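Local coordinates for peptide-binding protein (Photobacterium damsela subsp. piscicida, PDB 6SQX) that cleaves the peptidoglycan of potentially competing bacteria as a secreted endopeptidase of the NlpC/P60 (peptidase C40) family, at residues A[131-136]-A[189-194]; A[149-154]-A[179-184]; A[185-190]-A[213-218]; A[196-201]-A[209-214]. All blocks are in the same frame, centred on the assembly; numbering follows the deposited sequence. Where two conformers were deposited one is given.

How the interactions relate
All four contacts lie in or against the SH3b1-type domain. Interactions 1, 3 and 4 reach the same antiparallel sheet. Interactions 1 and 3 share strand 186-192, and its neighbour 198-203 carries one side of interaction 4. Interaction 2 is a separate two-strand pairing, touching interaction 4 where Val151 meets Val210 and Arg152 O probably bonds to Trp209 N. Interactions 2 and 3 are buried; 1 and 4 are partly buried. Chemistry follows place. Interaction 3 is purely apolar. Interaction 2 combines backbone bonds with one apolar pair. Interactions 1 and 4 add polar side chains, Asn133 and Thr212, that hold backbone groups near strand ends.

Interaction 1: residues A[131-136]-A[189-194]; sequences FPNIPC and LIHMST
Asn133 grips strand 186-192 of the SH3b1-type domain beside a classic beta bulge, in which Ile190 and His191 both face Leu200. Segment 131-136 is an irregular loop with a cis peptide bond before Pro132. The Asn133 side-chain amide binds both polar atoms of the Met192 backbone. Met192 N donates to Asn133 OD1 at 2.8 Å. Asn133 ND2 donates to Met192 O at 3.0 Å, nearly straight and on a carbonyl lone pair. A third, more bent bond runs from Asn133 N to His191 ND1 at 2.9 Å. Asn133 CG sits between its backbone N and carbonyl carbon (chi1 69°), which folds the amide over the His191 ring. The amide and imidazole planes are stacked, 16° apart. Phe131 CD2 lies over the opposite face, though the two rings meet obliquely. His191 NE2 bonds to Met126 O, consistent with a proton on NE2 and a bare ND1. Apolar contacts flank this polar grip. Phe131 packs towards Ile190, which was modelled in two conformers, and Ile134 CD1 meets Leu189 CB at 3.9 Å. Gln74 NE2 bonds to both Ile134 O and Leu189 O. Phe131 also packs on Ile90 and Leu91 of helix 90-102, while Ile134 rests on Thr199 of strand 198-203. The Cys136-Cys141 disulfide fastens the loop just before strand 142-145.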
# COMPACT_ATOMS: atom_id res chain seq x y z
N PHE A 131 -0.89 -13.53 -25.57
CA PHE A 131 -1.68 -12.93 -24.49
C PHE A 131 -3.17 -12.97 -24.80
O PHE A 131 -3.58 -12.64 -25.93
CB PHE A 131 -1.27 -11.47 -24.31
CG PHE A 131 -2.02 -10.76 -23.19
CD1 PHE A 131 -3.27 -10.17 -23.43
CD2 PHE A 131 -1.51 -10.72 -21.88
CE1 PHE A 131 -3.99 -9.55 -22.41
CE2 PHE A 131 -2.22 -10.09 -20.88
CZ PHE A 131 -3.46 -9.50 -21.12
N PRO A 132 -4.02 -13.32 -23.82
CA PRO A 132 -3.68 -13.85 -22.50
C PRO A 132 -3.65 -15.38 -22.60
O PRO A 132 -4.59 -15.97 -23.15
CB PRO A 132 -4.85 -13.36 -21.63
CG PRO A 132 -6.04 -13.35 -22.55
CD PRO A 132 -5.47 -13.02 -23.94
N ASN A 133 -2.59 -16.04 -22.12
CA ASN A 133 -2.42 -17.46 -22.42
C ASN A 133 -2.94 -18.39 -21.33
O ASN A 133 -2.78 -19.61 -21.48
CB ASN A 133 -0.98 -17.80 -22.80
CG ASN A 133 -0.02 -17.68 -21.63
OD1 ASN A 133 -0.42 -17.62 -20.47
ND2 ASN A 133 1.27 -17.67 -21.95
N ILE A 134 -3.57 -17.88 -20.29
CA ILE A 134 -4.21 -18.72 -19.27
C ILE A 134 -5.69 -18.85 -19.63
O ILE A 134 -6.39 -17.83 -19.64
CB ILE A 134 -4.02 -18.16 -17.86
CG1 ILE A 134 -2.54 -18.25 -17.48
CG2 ILE A 134 -4.89 -18.96 -16.85
CD1 ILE A 134 -2.20 -17.74 -16.09
N PRO A 135 -6.19 -20.04 -19.95
CA PRO A 135 -7.60 -20.15 -20.34
C PRO A 135 -8.51 -19.74 -19.20
O PRO A 135 -8.15 -19.83 -18.02
CB PRO A 135 -7.77 -21.64 -20.66
CG PRO A 135 -6.39 -22.19 -20.78
CD PRO A 135 -5.50 -21.34 -19.94
N CYS A 136 -9.72 -19.28 -19.53
CA CYS A 136 -10.63 -18.87 -18.47
C CYS A 136 -12.05 -19.41 -18.67
O CYS A 136 -13.02 -18.77 -18.25
CB CYS A 136 -10.64 -17.35 -18.25
SG CYS A 136 -11.27 -16.92 -16.58
N LEU A 189 -5.91 -14.76 -12.61
CA LEU A 189 -4.71 -15.19 -13.32
C LEU A 189 -4.86 -14.80 -14.79
O LEU A 189 -5.89 -15.10 -15.41
CB LEU A 189 -4.53 -16.70 -13.17
CG LEU A 189 -4.57 -17.24 -11.72
CD1 LEU A 189 -4.23 -18.72 -11.77
CD2 LEU A 189 -3.68 -16.49 -10.74
N ILE A 190 -3.85 -14.14 -15.37
CA ILE A 190 -3.96 -13.57 -16.71
C ILE A 190 -3.10 -14.32 -17.72
O ILE A 190 -3.59 -14.72 -18.78
CB ILE A 190 -3.61 -12.07 -16.69
CG1 ILE A 190 -4.50 -11.30 -15.73
CG2 ILE A 190 -3.71 -11.47 -18.13
CD1 ILE A 190 -3.84 -9.99 -15.27
N HIS A 191 -1.81 -14.50 -17.42
CA HIS A 191 -0.86 -14.91 -18.44
C HIS A 191 0.35 -15.50 -17.73
O HIS A 191 0.73 -15.03 -16.66
CB HIS A 191 -0.46 -13.65 -19.24
CG HIS A 191 0.35 -13.93 -20.47
ND1 HIS A 191 -0.21 -14.41 -21.64
CD2 HIS A 191 1.67 -13.77 -20.73
CE1 HIS A 191 0.73 -14.55 -22.55
NE2 HIS A 191 1.88 -14.16 -22.03
N MET A 192 0.95 -16.52 -18.31
CA MET A 192 2.09 -17.19 -17.68
C MET A 192 3.33 -17.03 -18.56
O MET A 192 3.24 -17.10 -19.79
CB MET A 192 1.77 -18.69 -17.43
CG MET A 192 2.87 -19.50 -16.72
SD MET A 192 2.27 -21.05 -16.00
CE MET A 192 1.18 -21.60 -17.29
N SER A 193 4.49 -16.83 -17.92
CA SER A 193 5.75 -16.71 -18.64
C SER A 193 6.11 -18.03 -19.35
O SER A 193 5.60 -19.11 -19.02
CB SER A 193 6.86 -16.30 -17.67
OG SER A 193 7.03 -17.30 -16.68
N THR A 194 6.99 -17.92 -20.34
CA THR A 194 7.37 -19.11 -21.10
C THR A 194 8.01 -20.16 -20.20
O THR A 194 7.74 -21.37 -20.36
CB THR A 194 8.29 -18.74 -22.26
OG1 THR A 194 7.63 -17.78 -23.10
CG2 THR A 194 8.67 -19.98 -23.09

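Interaction 2: residues A[149-154]-A[179-184]; sequences AQVRSL and SALWTG
Ala149 and Leu181 form an antiparallel hydrogen-bonded pair between strands 149-152 and 177-181, which make up a separate two-stranded sheet. Backbone bonds carry most of the contact. Ala149 N donates to Leu181 O at 2.8 Å, and Leu181 N returns a bond to Ala149 O at 2.9 Å. Val151 N donates to Ser179 O, also at 2.8 Å. The short strands run at 142° to each other, so the ladder is strongly twisted. Weaker CA-H...O contacts fill in between these bonds. Ala180 CA approaches Ala149 O at 3.4 Å, and Gln150 CA approaches Ser179 O at 3.6 Å. Apolar contact is confined to the face with Ala149, Val151, Ser179 and Leu181. Val151 CG2 lies against Leu181 CD1 at 3.7 Å and comes equally near CG of the same leucine. With CG1 anti to the backbone N (chi1 -180°), CG2 is the branch that faces the leucine. Val151 and Ala149 also touch Val210 of strand 206-211, which packs this small sheet on the SH3b1-type part, to which 179-184 also belongs. Polar side chains look to other partners. Gln150 OE1 accepts from Asp319 N, and Ser179 OG bonds to Thr206 OG1 and Arg341 NE. Asp319 and Arg341 belong to the NlpC/P60 part. The chemistry thus implies a buried pairing held through its main chain, with polar side chains used to tie it to the peptidase part.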
# COMPACT_ATOMS: atom_id res chain seq x y z
N ALA A 149 3.32 -12.12 -1.60
CA ALA A 149 4.00 -11.95 -2.88
C ALA A 149 4.40 -10.49 -3.12
O ALA A 149 3.60 -9.57 -2.89
CB ALA A 149 3.09 -12.44 -4.01
N GLN A 150 5.62 -10.30 -3.63
CA GLN A 150 6.03 -9.00 -4.15
C GLN A 150 5.65 -8.92 -5.62
O GLN A 150 6.21 -9.66 -6.45
CB GLN A 150 7.54 -8.79 -3.96
CG GLN A 150 7.87 -8.69 -2.45
CD GLN A 150 9.26 -8.32 -2.18
OE1 GLN A 150 9.64 -7.17 -2.32
NE2 GLN A 150 10.06 -9.31 -1.80
N VAL A 151 4.69 -8.04 -5.94
CA VAL A 151 4.21 -7.91 -7.31
C VAL A 151 5.21 -7.05 -8.06
O VAL A 151 5.62 -5.96 -7.58
CB VAL A 151 2.81 -7.27 -7.33
CG1 VAL A 151 2.32 -7.14 -8.83
CG2 VAL A 151 1.83 -8.12 -6.51
N ARG A 152 5.58 -7.51 -9.24
CA ARG A 152 6.66 -6.93 -10.04
C ARG A 152 6.10 -6.44 -11.38
O ARG A 152 5.22 -7.07 -11.97
CB ARG A 152 7.73 -8.02 -10.34
CG ARG A 152 8.24 -8.82 -9.09
CD ARG A 152 9.08 -7.94 -8.13
NE ARG A 152 10.38 -7.66 -8.73
CZ ARG A 152 11.23 -6.73 -8.31
NH1 ARG A 152 10.87 -5.96 -7.27
NH2 ARG A 152 12.41 -6.57 -8.93
N SER A 153 6.65 -5.34 -11.90
CA SER A 153 6.11 -4.84 -13.16
C SER A 153 6.54 -5.68 -14.35
O SER A 153 5.90 -5.61 -15.41
CB SER A 153 6.52 -3.39 -13.36
OG SER A 153 7.91 -3.27 -13.59
N LEU A 154 7.64 -6.43 -14.25
CA LEU A 154 8.16 -7.36 -15.23
C LEU A 154 8.47 -8.65 -14.48
O LEU A 154 8.74 -8.60 -13.27
CB LEU A 154 9.48 -6.84 -15.82
CG LEU A 154 9.37 -5.58 -16.67
CD1 LEU A 154 10.76 -5.09 -17.04
CD2 LEU A 154 8.53 -5.87 -17.94
N SER A 179 3.84 -3.78 -5.48
CA SER A 179 2.93 -3.95 -4.34
C SER A 179 3.31 -5.19 -3.56
O SER A 179 4.02 -6.06 -4.06
CB SER A 179 1.48 -4.13 -4.80
OG SER A 179 1.07 -2.98 -5.53
N ALA A 180 2.78 -5.30 -2.33
CA ALA A 180 2.91 -6.51 -1.54
C ALA A 180 1.51 -7.05 -1.29
O ALA A 180 0.70 -6.38 -0.63
CB ALA A 180 3.56 -6.20 -0.18
N LEU A 181 1.22 -8.25 -1.81
CA LEU A 181 -0.09 -8.89 -1.63
C LEU A 181 -0.01 -10.05 -0.65
O LEU A 181 0.91 -10.87 -0.74
CB LEU A 181 -0.67 -9.41 -2.98
CG LEU A 181 -0.96 -8.40 -4.08
CD1 LEU A 181 -1.48 -9.11 -5.33
CD2 LEU A 181 -1.93 -7.35 -3.60
N TRP A 182 -0.99 -10.13 0.23
CA TRP A 182 -0.94 -11.12 1.29
C TRP A 182 -1.64 -12.42 0.91
O TRP A 182 -2.60 -12.44 0.13
CB TRP A 182 -1.62 -10.53 2.54
CG TRP A 182 -1.11 -9.16 2.86
CD1 TRP A 182 -1.84 -8.03 2.94
CD2 TRP A 182 0.26 -8.77 3.08
NE1 TRP A 182 -1.03 -6.94 3.19
CE2 TRP A 182 0.27 -7.37 3.29
CE3 TRP A 182 1.48 -9.46 3.10
CZ2 TRP A 182 1.43 -6.65 3.54
CZ3 TRP A 182 2.65 -8.74 3.37
CH2 TRP A 182 2.61 -7.35 3.59
N THR A 183 -1.18 -13.52 1.53
CA THR A 183 -1.86 -14.79 1.40
C THR A 183 -3.35 -14.59 1.65
O THR A 183 -3.74 -13.93 2.62
CB THR A 183 -1.30 -15.73 2.48
OG1 THR A 183 0.08 -15.97 2.20
CG2 THR A 183 -2.06 -17.07 2.51
N GLY A 184 -4.18 -15.18 0.78
CA GLY A 184 -5.63 -15.05 0.88
C GLY A 184 -6.24 -14.06 -0.10
O GLY A 184 -7.49 -14.03 -0.20

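Interaction 3: residues A[185-190]-A[213-218]; sequences TPIMLI and SSIANV
Ile187 lays its CD1 on Ile215 CG2 at 3.5 Å, tighter than usual van der Waals contact. The two side chains cross at about a right angle. In both isoleucines CG1 stands between the backbone N and the carbonyl carbon (chi1 58° for Ile187 and 53° for Ile215). For Ile187 this carries CD1 up to the CG2 branch of its partner. Leu189 meets the other branch of Ile215. Its CD2 and Ile215 CD1 come tip to tip at 3.9 Å. The second methyl of the leucine, CD1, reaches Asn217 CB, again at 3.9 Å. Of the Asn217 side chain, CB makes the contact; the amide turns aside, and ND2 bonds to Ser140 O. The contact contains no polar pairing, and four of its five touching residues are buried. Ile201 adds to the layer against Leu189, and Val210 adds to it against Ile215. The axes of 186-190 and 215-217 come within 8.0 Å and are 83° apart. They are not paired directly: strand 142-145 lies between them in the sheet order. Such nearly orthogonal packing, with one sheet curled so that its strands face each other across apolar side chains, is characteristic of the small SH3 barrel.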
# COMPACT_ATOMS: atom_id res chain seq x y z
N THR A 185 -5.42 -13.24 -0.78
CA THR A 185 -5.99 -12.17 -1.62
C THR A 185 -6.68 -12.76 -2.85
O THR A 185 -6.04 -13.51 -3.59
CB THR A 185 -4.88 -11.22 -2.10
OG1 THR A 185 -4.20 -10.63 -0.97
CG2 THR A 185 -5.49 -10.08 -2.89
N PRO A 186 -7.96 -12.44 -3.09
CA PRO A 186 -8.62 -12.86 -4.35
C PRO A 186 -7.98 -12.17 -5.56
O PRO A 186 -7.78 -10.94 -5.56
CB PRO A 186 -10.07 -12.40 -4.16
CG PRO A 186 -10.27 -12.29 -2.68
CD PRO A 186 -8.91 -11.73 -2.21
N ILE A 187 -7.66 -12.96 -6.58
CA ILE A 187 -6.98 -12.44 -7.77
C ILE A 187 -7.58 -13.07 -9.02
O ILE A 187 -8.41 -13.99 -8.95
CB ILE A 187 -5.45 -12.68 -7.74
CG1 ILE A 187 -5.20 -14.20 -7.61
CG2 ILE A 187 -4.82 -11.89 -6.58
CD1 ILE A 187 -3.76 -14.61 -7.66
N MET A 188 -7.14 -12.58 -10.16
CA MET A 188 -7.38 -13.25 -11.42
C MET A 188 -6.04 -13.54 -12.06
O MET A 188 -5.15 -12.68 -12.05
CB MET A 188 -8.15 -12.31 -12.33
CG MET A 188 -8.46 -12.91 -13.72
SD MET A 188 -9.56 -11.93 -14.77
CE MET A 188 -11.15 -12.20 -13.94
N LEU A 189 -5.91 -14.76 -12.61
CA LEU A 189 -4.71 -15.19 -13.32
C LEU A 189 -4.86 -14.80 -14.79
O LEU A 189 -5.89 -15.10 -15.41
CB LEU A 189 -4.53 -16.70 -13.17
CG LEU A 189 -4.57 -17.24 -11.72
CD1 LEU A 189 -4.23 -18.72 -11.77
CD2 LEU A 189 -3.68 -16.49 -10.74
N ILE A 190 -3.85 -14.14 -15.37
CA ILE A 190 -3.96 -13.57 -16.71
C ILE A 190 -3.10 -14.32 -17.72
O ILE A 190 -3.59 -14.72 -18.78
CB ILE A 190 -3.61 -12.07 -16.69
CG1 ILE A 190 -4.50 -11.30 -15.73
CG2 ILE A 190 -3.71 -11.47 -18.13
CD1 ILE A 190 -3.84 -9.99 -15.27
N SER A 213 4.56 -20.08 -8.04
CA SER A 213 4.34 -20.83 -6.81
C SER A 213 3.57 -20.04 -5.75
O SER A 213 3.15 -20.62 -4.75
CB SER A 213 5.69 -21.28 -6.24
OG SER A 213 6.52 -20.16 -5.98
N SER A 214 3.41 -18.73 -5.92
CA SER A 214 2.73 -17.92 -4.91
C SER A 214 1.23 -17.81 -5.15
O SER A 214 0.53 -17.21 -4.33
CB SER A 214 3.35 -16.53 -4.84
OG SER A 214 2.82 -15.67 -5.85
N ILE A 215 0.73 -18.38 -6.25
CA ILE A 215 -0.68 -18.27 -6.58
C ILE A 215 -1.26 -19.63 -6.96
O ILE A 215 -0.53 -20.58 -7.25
CB ILE A 215 -0.92 -17.22 -7.71
CG1 ILE A 215 -0.05 -17.43 -8.98
CG2 ILE A 215 -0.54 -15.82 -7.17
CD1 ILE A 215 -0.51 -18.53 -9.89
N ALA A 216 -2.59 -19.71 -6.93
CA ALA A 216 -3.29 -20.93 -7.33
C ALA A 216 -4.66 -20.52 -7.86
O ALA A 216 -5.20 -19.49 -7.46
CB ALA A 216 -3.46 -21.85 -6.11
N ASN A 217 -5.22 -21.31 -8.78
CA ASN A 217 -6.58 -20.98 -9.19
C ASN A 217 -7.58 -21.56 -8.19
O ASN A 217 -7.24 -22.38 -7.33
CB ASN A 217 -6.93 -21.37 -10.64
CG ASN A 217 -7.00 -22.84 -10.86
OD1 ASN A 217 -6.16 -23.61 -10.39
ND2 ASN A 217 -8.02 -23.26 -11.63
N VAL A 218 -8.82 -21.07 -8.26
CA VAL A 218 -9.87 -21.53 -7.36
C VAL A 218 -11.05 -21.97 -8.21
O VAL A 218 -11.26 -21.44 -9.31
CB VAL A 218 -10.30 -20.47 -6.32
CG1 VAL A 218 -9.11 -20.10 -5.42
CG2 VAL A 218 -10.84 -19.21 -6.97

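Interaction 4: residues A[196-201]-A[209-214]; sequences KKWTLI and WVPTSS
Thr199 and Val210 form the antiparallel hydrogen-bonded pair of this twisted hairpin, with Thr199 N to Val210 O and Val210 N to Thr199 O both at 2.9 Å. Non-hydrogen-bonded pairs adjoin it, Trp198 with Pro211 and Leu200 with Trp209. Leu200 CB sits over the face of the Trp209 six-membered ring, 3.7 Å from its centroid and 2° off the normal, a CH-pi contact. Leu200 CG is anti to the backbone N (chi1 179°), and this carries Leu200 CD1 over the same indole, 3.7 Å from Trp209 NE1. That NE1 is bonded to Glu94 OE1 of helix 90-102. The Trp198 ring has Val210 N at its edge, and its CZ3 touches Pro211 CD. Past Pro211 the strand gives way to the 3-10 turn 212-214, which leads into strand 215-217. This order, hairpin then 3-10 turn then last strand, is that of the SH3 fold. Thr212 links the turn to the start of the hairpin. Its OG1 donates to Lys196 O at 2.8 Å, and its N donates to Lys197 O at 2.9 Å. Both donors stand well above the carbonyl planes. Thr199 OG1 lies 2.9 Å from Thr212 OG1. A water accepts from Ser213 N and donates to Lys197 O. On the face shared by Thr199 and Val210, Ile201 CD1 touches Val210 CG1 at 3.8 Å.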
# COMPACT_ATOMS: atom_id res chain seq x y z
N LYS A 196 7.33 -20.63 -17.18
CA LYS A 196 6.30 -20.98 -16.22
C LYS A 196 6.59 -20.51 -14.82
O LYS A 196 5.77 -20.74 -13.91
CB LYS A 196 5.95 -22.48 -16.21
CG LYS A 196 5.53 -22.98 -17.59
CD LYS A 196 5.00 -24.42 -17.56
CE LYS A 196 4.79 -24.95 -18.98
NZ LYS A 196 3.85 -24.08 -19.74
N LYS A 197 7.71 -19.81 -14.60
CA LYS A 197 8.06 -19.43 -13.23
C LYS A 197 7.29 -18.21 -12.73
O LYS A 197 7.29 -17.97 -11.52
CB LYS A 197 9.56 -19.18 -13.13
CG LYS A 197 10.41 -20.42 -13.41
CD LYS A 197 11.90 -20.09 -13.33
CE LYS A 197 12.78 -21.33 -13.42
NZ LYS A 197 14.21 -20.98 -13.17
N TRP A 198 6.70 -17.42 -13.62
CA TRP A 198 6.01 -16.19 -13.25
C TRP A 198 4.61 -16.17 -13.85
O TRP A 198 4.38 -16.66 -14.96
CB TRP A 198 6.76 -14.98 -13.80
CG TRP A 198 8.11 -14.80 -13.20
CD1 TRP A 198 9.28 -15.35 -13.66
CD2 TRP A 198 8.46 -13.98 -12.07
NE1 TRP A 198 10.34 -14.93 -12.86
CE2 TRP A 198 9.86 -14.10 -11.88
CE3 TRP A 198 7.72 -13.18 -11.18
CZ2 TRP A 198 10.53 -13.44 -10.85
CZ3 TRP A 198 8.39 -12.51 -10.16
CH2 TRP A 198 9.77 -12.67 -9.99
N THR A 199 3.67 -15.56 -13.12
CA THR A 199 2.30 -15.40 -13.58
C THR A 199 1.89 -13.94 -13.43
O THR A 199 2.16 -13.33 -12.39
CB THR A 199 1.35 -16.33 -12.81
OG1 THR A 199 1.72 -17.68 -13.09
CG2 THR A 199 -0.10 -16.14 -13.28
N LEU A 200 1.29 -13.38 -14.48
CA LEU A 200 0.75 -12.04 -14.46
C LEU A 200 -0.65 -12.12 -13.85
O LEU A 200 -1.46 -12.94 -14.29
CB LEU A 200 0.63 -11.53 -15.90
CG LEU A 200 0.04 -10.10 -16.06
CD1 LEU A 200 0.80 -8.98 -15.29
CD2 LEU A 200 -0.12 -9.75 -17.55
N ILE A 201 -0.90 -11.35 -12.79
CA ILE A 201 -2.15 -11.40 -12.03
C ILE A 201 -2.68 -10.00 -11.81
O ILE A 201 -1.98 -9.00 -12.01
CB ILE A 201 -1.94 -12.09 -10.66
CG1 ILE A 201 -1.03 -11.23 -9.71
CG2 ILE A 201 -1.32 -13.47 -10.87
CD1 ILE A 201 -1.04 -11.67 -8.28
N TRP A 209 3.34 -9.09 -12.01
CA TRP A 209 3.85 -10.45 -12.06
C TRP A 209 4.28 -10.93 -10.68
O TRP A 209 4.89 -10.17 -9.89
CB TRP A 209 5.07 -10.51 -12.98
CG TRP A 209 4.78 -10.13 -14.44
CD1 TRP A 209 4.71 -8.86 -14.96
CD2 TRP A 209 4.51 -11.02 -15.52
NE1 TRP A 209 4.40 -8.92 -16.30
CE2 TRP A 209 4.29 -10.23 -16.68
CE3 TRP A 209 4.44 -12.41 -15.63
CZ2 TRP A 209 4.01 -10.79 -17.93
CZ3 TRP A 209 4.14 -12.97 -16.87
CH2 TRP A 209 3.96 -12.16 -18.01
N VAL A 210 4.02 -12.20 -10.40
CA VAL A 210 4.41 -12.84 -9.13
C VAL A 210 4.92 -14.23 -9.46
O VAL A 210 4.60 -14.78 -10.52
CB VAL A 210 3.23 -12.96 -8.16
CG1 VAL A 210 2.71 -11.57 -7.70
CG2 VAL A 210 2.12 -13.84 -8.80
N PRO A 211 5.70 -14.83 -8.57
CA PRO A 211 6.10 -16.22 -8.79
C PRO A 211 4.88 -17.12 -8.92
O PRO A 211 3.91 -16.99 -8.17
CB PRO A 211 6.89 -16.57 -7.51
CG PRO A 211 7.37 -15.21 -7.03
CD PRO A 211 6.23 -14.29 -7.31
N THR A 212 4.93 -18.03 -9.89
CA THR A 212 3.81 -18.94 -10.08
C THR A 212 3.52 -19.74 -8.80
O THR A 212 2.36 -20.01 -8.49
CB THR A 212 4.08 -19.84 -11.27
OG1 THR A 212 4.20 -18.99 -12.43
CG2 THR A 212 2.96 -20.90 -11.47
N SER A 213 4.56 -20.08 -8.04
CA SER A 213 4.34 -20.83 -6.81
C SER A 213 3.57 -20.04 -5.75
O SER A 213 3.15 -20.62 -4.75
CB SER A 213 5.69 -21.28 -6.24
OG SER A 213 6.52 -20.16 -5.98
N SER A 214 3.41 -18.73 -5.92
CA SER A 214 2.73 -17.92 -4.91
C SER A 214 1.23 -17.81 -5.15
O SER A 214 0.53 -17.21 -4.33
CB SER A 214 3.35 -16.53 -4.84
OG SER A 214 2.82 -15.67 -5.85
O HOH W 1 7.29 -20.21 -9.41